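Local coordinates for protein ATP-dependent DNA helicase (Mycobacterium smegmatis, PDB 5V9X) that uses ATP hydrolysis to move 3'-to-5' along single-stranded DNA and unwind RNA:DNA hybrids, as an Lhr-family helicase, at residues Ala227-Leu239 with Gln447-Asn459. Sequence-based numbering, arbitrary orientation.
Sequences ATVRPPEEVARFL and QTGDIETLRVPAN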
loop_
_atom_site.group_PDB
_atom_site.type_symbol
_atom_site.label_atom_id
_atom_site.label_comp_id
_atom_site.label_asym_id
_atom_site.label_seq_id
_atom_site.Cartn_x
_atom_site.Cartn_y
_atom_site.Cartn_z
ATOM N N ALA A 227 -12.388 0.316 7.057
ATOM C CA ALA A 227 -12.268 0.648 8.467
ATOM C C ALA A 227 -11.279 1.774 8.728
ATOM O O ALA A 227 -11.200 2.262 9.861
ATOM C CB ALA A 227 -11.846 -0.589 9.263
ATOM N N THR A 228 -10.522 2.195 7.711
ATOM C CA THR A 228 -9.428 3.157 7.865
ATOM C C THR A 228 -9.560 4.215 6.769
ATOM O O THR A 228 -8.917 4.126 5.721
ATOM C CB THR A 228 -8.077 2.442 7.812
ATOM O OG1 THR A 228 -8.009 1.636 6.629
ATOM C CG2 THR A 228 -7.902 1.548 9.031
ATOM N N VAL A 229 -10.392 5.221 7.022
ATOM C CA VAL A 229 -10.681 6.273 6.053
ATOM C C VAL A 229 -10.286 7.610 6.660
ATOM O O VAL A 229 -10.829 8.011 7.697
ATOM C CB VAL A 229 -12.161 6.287 5.641
ATOM C CG1 VAL A 229 -12.418 7.407 4.644
ATOM C CG2 VAL A 229 -12.564 4.948 5.057
ATOM N N ARG A 230 -9.360 8.303 6.006
ATOM C CA ARG A 230 -8.965 9.648 6.400
ATOM C C ARG A 230 -8.251 10.340 5.244
ATOM O O ARG A 230 -7.205 9.860 4.783
ATOM C CB ARG A 230 -8.072 9.613 7.640
ATOM C CG ARG A 230 -7.341 10.915 7.902
ATOM C CD ARG A 230 -6.674 10.912 9.263
ATOM N NE ARG A 230 -5.667 11.964 9.374
ATOM C CZ ARG A 230 -5.162 12.395 10.525
ATOM N NH1 ARG A 230 -5.576 11.871 11.671
ATOM N NH2 ARG A 230 -4.249 13.356 10.530
ATOM N N PRO A 231 -8.785 11.459 4.734
ATOM C CA PRO A 231 -10.031 12.083 5.189
ATOM C C PRO A 231 -11.259 11.452 4.540
ATOM O O PRO A 231 -11.167 10.980 3.407
ATOM C CB PRO A 231 -9.877 13.549 4.750
ATOM C CG PRO A 231 -8.586 13.614 3.931
ATOM C CD PRO A 231 -8.185 12.209 3.622
ATOM N N PRO A 232 -12.388 11.433 5.257
ATOM C CA PRO A 232 -13.611 10.867 4.661
ATOM C C PRO A 232 -14.027 11.550 3.371
ATOM O O PRO A 232 -14.415 10.870 2.414
ATOM C CB PRO A 232 -14.654 11.059 5.771
ATOM C CG PRO A 232 -13.856 11.100 7.031
ATOM C CD PRO A 232 -12.572 11.789 6.674
ATOM N N GLU A 233 -13.944 12.881 3.314
ATOM C CA GLU A 233 -14.412 13.598 2.132
ATOM C C GLU A 233 -13.568 13.288 0.901
ATOM O O GLU A 233 -14.088 13.285 -0.221
ATOM C CB GLU A 233 -14.430 15.105 2.402
ATOM C CG GLU A 233 -13.159 15.669 3.037
ATOM C CD GLU A 233 -13.185 15.634 4.560
ATOM O OE1 GLU A 233 -13.909 14.789 5.134
ATOM O OE2 GLU A 233 -12.480 16.456 5.185
ATOM N N GLU A 234 -12.274 13.012 1.083
ATOM C CA GLU A 234 -11.412 12.760 -0.067
ATOM C C GLU A 234 -11.584 11.344 -0.604
ATOM O O GLU A 234 -11.606 11.140 -1.823
ATOM C CB GLU A 234 -9.949 13.014 0.296
ATOM C CG GLU A 234 -8.958 12.680 -0.819
ATOM C CD GLU A 234 -8.924 13.718 -1.939
ATOM O OE1 GLU A 234 -9.907 14.471 -2.115
ATOM O OE2 GLU A 234 -7.897 13.781 -2.648
ATOM N N VAL A 235 -11.690 10.356 0.286
ATOM C CA VAL A 235 -11.937 8.986 -0.153
ATOM C C VAL A 235 -13.294 8.888 -0.841
ATOM O O VAL A 235 -13.453 8.174 -1.839
ATOM C CB VAL A 235 -11.828 8.019 1.039
ATOM C CG1 VAL A 235 -12.203 6.609 0.619
ATOM C CG2 VAL A 235 -10.422 8.052 1.617
ATOM N N ALA A 236 -14.290 9.611 -0.321
ATOM C CA ALA A 236 -15.592 9.653 -0.976
ATOM C C ALA A 236 -15.498 10.297 -2.352
ATOM O O ALA A 236 -16.225 9.905 -3.273
ATOM C CB ALA A 236 -16.596 10.405 -0.101
ATOM N N ARG A 237 -14.613 11.284 -2.511
ATOM C CA ARG A 237 -14.399 11.880 -3.824
ATOM C C ARG A 237 -13.724 10.900 -4.775
ATOM O O ARG A 237 -14.003 10.912 -5.980
ATOM C CB ARG A 237 -13.566 13.155 -3.691
ATOM C CG ARG A 237 -13.618 14.056 -4.913
ATOM C CD ARG A 237 -12.728 15.278 -4.747
ATOM N NE ARG A 237 -11.313 14.951 -4.892
ATOM C CZ ARG A 237 -10.706 14.793 -6.064
ATOM N NH1 ARG A 237 -11.394 14.926 -7.191
ATOM N NH2 ARG A 237 -9.412 14.501 -6.114
ATOM N N PHE A 238 -12.834 10.047 -4.262
ATOM C CA PHE A 238 -12.237 9.028 -5.114
ATOM C C PHE A 238 -13.279 8.021 -5.574
ATOM O O PHE A 238 -13.288 7.619 -6.743
ATOM C CB PHE A 238 -11.101 8.311 -4.385
ATOM C CG PHE A 238 -10.592 7.102 -5.120
ATOM C CD1 PHE A 238 -9.684 7.240 -6.156
ATOM C CD2 PHE A 238 -11.037 5.831 -4.792
ATOM C CE1 PHE A 238 -9.221 6.141 -6.842
ATOM C CE2 PHE A 238 -10.578 4.722 -5.479
ATOM C CZ PHE A 238 -9.669 4.880 -6.506
ATOM N N LEU A 239 -14.165 7.602 -4.665
ATOM C CA LEU A 239 -15.132 6.558 -4.984
ATOM C C LEU A 239 -16.128 7.019 -6.042
ATOM O O LEU A 239 -16.406 6.285 -6.995
ATOM C CB LEU A 239 -15.861 6.121 -3.713
ATOM C CG LEU A 239 -17.095 5.229 -3.863
ATOM C CD1 LEU A 239 -16.722 3.859 -4.402
ATOM C CD2 LEU A 239 -17.829 5.108 -2.539
ATOM N N GLN A 447 -4.176 2.501 18.842
ATOM C CA GLN A 447 -5.128 2.610 19.940
ATOM C C GLN A 447 -5.938 3.897 19.860
ATOM O O GLN A 447 -7.101 3.920 20.278
ATOM C CB GLN A 447 -4.391 2.516 21.277
ATOM C CG GLN A 447 -3.708 1.174 21.509
ATOM C CD GLN A 447 -2.844 1.157 22.757
ATOM O OE1 GLN A 447 -2.508 2.205 23.309
ATOM N NE2 GLN A 447 -2.482 -0.040 23.207
ATOM N N THR A 448 -5.356 4.971 19.326
ATOM C CA THR A 448 -6.059 6.235 19.150
ATOM C C THR A 448 -6.600 6.425 17.736
ATOM O O THR A 448 -7.268 7.429 17.474
ATOM C CB THR A 448 -5.140 7.410 19.508
ATOM O OG1 THR A 448 -4.019 7.434 18.615
ATOM C CG2 THR A 448 -4.639 7.280 20.938
ATOM N N GLY A 449 -6.330 5.495 16.825
ATOM C CA GLY A 449 -6.858 5.597 15.477
ATOM C C GLY A 449 -6.253 6.699 14.637
ATOM O O GLY A 449 -6.921 7.224 13.742
ATOM N N ASP A 450 -4.997 7.065 14.900
ATOM C CA ASP A 450 -4.325 8.138 14.167
ATOM C C ASP A 450 -3.668 7.547 12.924
ATOM O O ASP A 450 -2.483 7.208 12.906
ATOM C CB ASP A 450 -3.307 8.838 15.060
ATOM C CG ASP A 450 -3.949 9.813 16.028
ATOM O OD1 ASP A 450 -4.702 10.699 15.572
ATOM O OD2 ASP A 450 -3.714 9.685 17.248
ATOM N N ILE A 451 -4.462 7.432 11.859
ATOM C CA ILE A 451 -3.967 6.901 10.593
ATOM C C ILE A 451 -3.528 8.046 9.689
ATOM O O ILE A 451 -3.677 9.223 10.035
ATOM C CB ILE A 451 -5.023 6.022 9.900
ATOM C CG1 ILE A 451 -6.296 6.821 9.622
ATOM C CG2 ILE A 451 -5.330 4.791 10.743
ATOM C CD1 ILE A 451 -7.348 6.033 8.875
ATOM N N GLU A 452 -2.991 7.703 8.524
ATOM C CA GLU A 452 -2.427 8.687 7.616
ATOM C C GLU A 452 -3.519 9.352 6.788
ATOM O O GLU A 452 -4.559 8.754 6.496
ATOM C CB GLU A 452 -1.404 8.031 6.687
ATOM C CG GLU A 452 -0.543 6.960 7.350
ATOM C CD GLU A 452 -1.228 5.602 7.413
ATOM O OE1 GLU A 452 -1.875 5.211 6.418
ATOM O OE2 GLU A 452 -1.126 4.932 8.463
ATOM N N THR A 453 -3.272 10.605 6.413
ATOM C CA THR A 453 -4.164 11.316 5.509
ATOM C C THR A 453 -3.833 10.945 4.069
ATOM O O THR A 453 -2.683 11.063 3.635
ATOM C CB THR A 453 -4.049 12.828 5.710
ATOM O OG1 THR A 453 -4.757 13.211 6.897
ATOM C CG2 THR A 453 -4.631 13.578 4.520
ATOM N N LEU A 454 -4.838 10.488 3.333
ATOM C CA LEU A 454 -4.655 10.059 1.957
ATOM C C LEU A 454 -4.990 11.196 1.001
ATOM O O LEU A 454 -5.842 12.041 1.283
ATOM C CB LEU A 454 -5.520 8.835 1.648
ATOM C CG LEU A 454 -5.307 7.628 2.568
ATOM C CD1 LEU A 454 -6.245 6.488 2.197
ATOM C CD2 LEU A 454 -3.854 7.165 2.541
ATOM N N ARG A 455 -4.300 11.209 -0.137
ATOM C CA ARG A 455 -4.505 12.226 -1.158
ATOM C C ARG A 455 -4.424 11.568 -2.526
ATOM O O ARG A 455 -3.446 10.879 -2.831
ATOM C CB ARG A 455 -3.471 13.355 -1.032
ATOM C CG ARG A 455 -3.714 14.535 -1.961
ATOM C CD ARG A 455 -3.164 15.835 -1.383
ATOM N NE ARG A 455 -1.778 15.712 -0.934
ATOM C CZ ARG A 455 -1.398 15.749 0.341
ATOM N NH1 ARG A 455 -2.298 15.913 1.302
ATOM N NH2 ARG A 455 -0.115 15.626 0.656
ATOM N N VAL A 456 -5.458 11.775 -3.336
ATOM C CA VAL A 456 -5.542 11.208 -4.679
ATOM C C VAL A 456 -4.487 11.854 -5.569
ATOM O O VAL A 456 -4.486 13.083 -5.726
ATOM C CB VAL A 456 -6.947 11.400 -5.274
ATOM C CG1 VAL A 456 -7.001 10.869 -6.696
ATOM C CG2 VAL A 456 -7.994 10.721 -4.401
ATOM N N PRO A 457 -3.570 11.084 -6.150
ATOM C CA PRO A 457 -2.652 11.651 -7.144
ATOM C C PRO A 457 -3.418 12.339 -8.264
ATOM O O PRO A 457 -4.384 11.800 -8.805
ATOM C CB PRO A 457 -1.881 10.427 -7.650
ATOM C CG PRO A 457 -1.908 9.477 -6.497
ATOM C CD PRO A 457 -3.245 9.682 -5.829
ATOM N N ALA A 458 -2.985 13.549 -8.602
ATOM C CA ALA A 458 -3.690 14.400 -9.551
ATOM C C ALA A 458 -3.085 14.264 -10.942
ATOM O O ALA A 458 -1.864 14.359 -11.108
ATOM C CB ALA A 458 -3.648 15.860 -9.099
ATOM N N ASN A 459 -3.947 14.044 -11.932
ATOM C CA ASN A 459 -3.568 13.994 -13.339
ATOM C C ASN A 459 -2.374 13.078 -13.638
ATOM O O ASN A 459 -1.388 13.515 -14.232
ATOM C CB ASN A 459 -3.288 15.401 -13.850
ATOM C CG ASN A 459 -4.443 16.353 -13.596
ATOM O OD1 ASN A 459 -5.593 15.933 -13.482
ATOM N ND2 ASN A 459 -4.139 17.643 -13.506
#
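Thr228 closes the Ser226-Ala227-Thr228 sequence that matches helicase motif III, and Ile451 reaches it from the extended segment 451-458. The methyl CD1 of Ile451 comes 3.8 Å from CB of Thr228 and touches the backbone leading into Val229. Next, the Arg230 side chain reaches across segment 451-455, crossing the Thr453 side chain at about a right angle. CG is anti to the backbone N (chi1 165°) and the chain is straight as far as NE. This brings NE to OG1 of Thr453 at 2.9 Å, in the guanidinium plane and nearly linear (178°). The carbonyl oxygen of Ile451 sits over one face of the same guanidinium, toward its rim, without a hydrogen bond. The Asp450 carboxylate lies near the guanidinium edge, with OD1 4.2 Å from Arg230 NH1, beyond salt-bridge range. NH2 of Arg230 is salt-bridged to Glu628.

The backbones meet where Leu454 N donates to Arg230 O at 2.8 Å. Pro231 follows a cis peptide and holds the N-cap position of helix 232-240; its CD packs on Leu454 O. One turn on, Glu234 bends at chi2 (76°) and splits its carboxylate between two partners. OE2 takes the amide N of Val456 at 3.2 Å through its anti lone pair. OE1 forms a salt bridge with Arg237, accepting a hydrogen bond from NE at 3.1 Å, from above the carboxylate plane. CG2 of Val456 lies near this carboxylate and packs 3.9 Å from CB of Phe238.

The chain thus runs from helix 433-448 toward helix 461-471 across the first RecA-like domain. His194 of the DEVH motif touches both Thr228 and Leu454. Thr228 OG1 is hydrogen-bonded to Gln411 NE2 of helix 406-413, and Val406 and Leu410 of that helix pack on Ile451. Val229 and Val235 face strand 64-68.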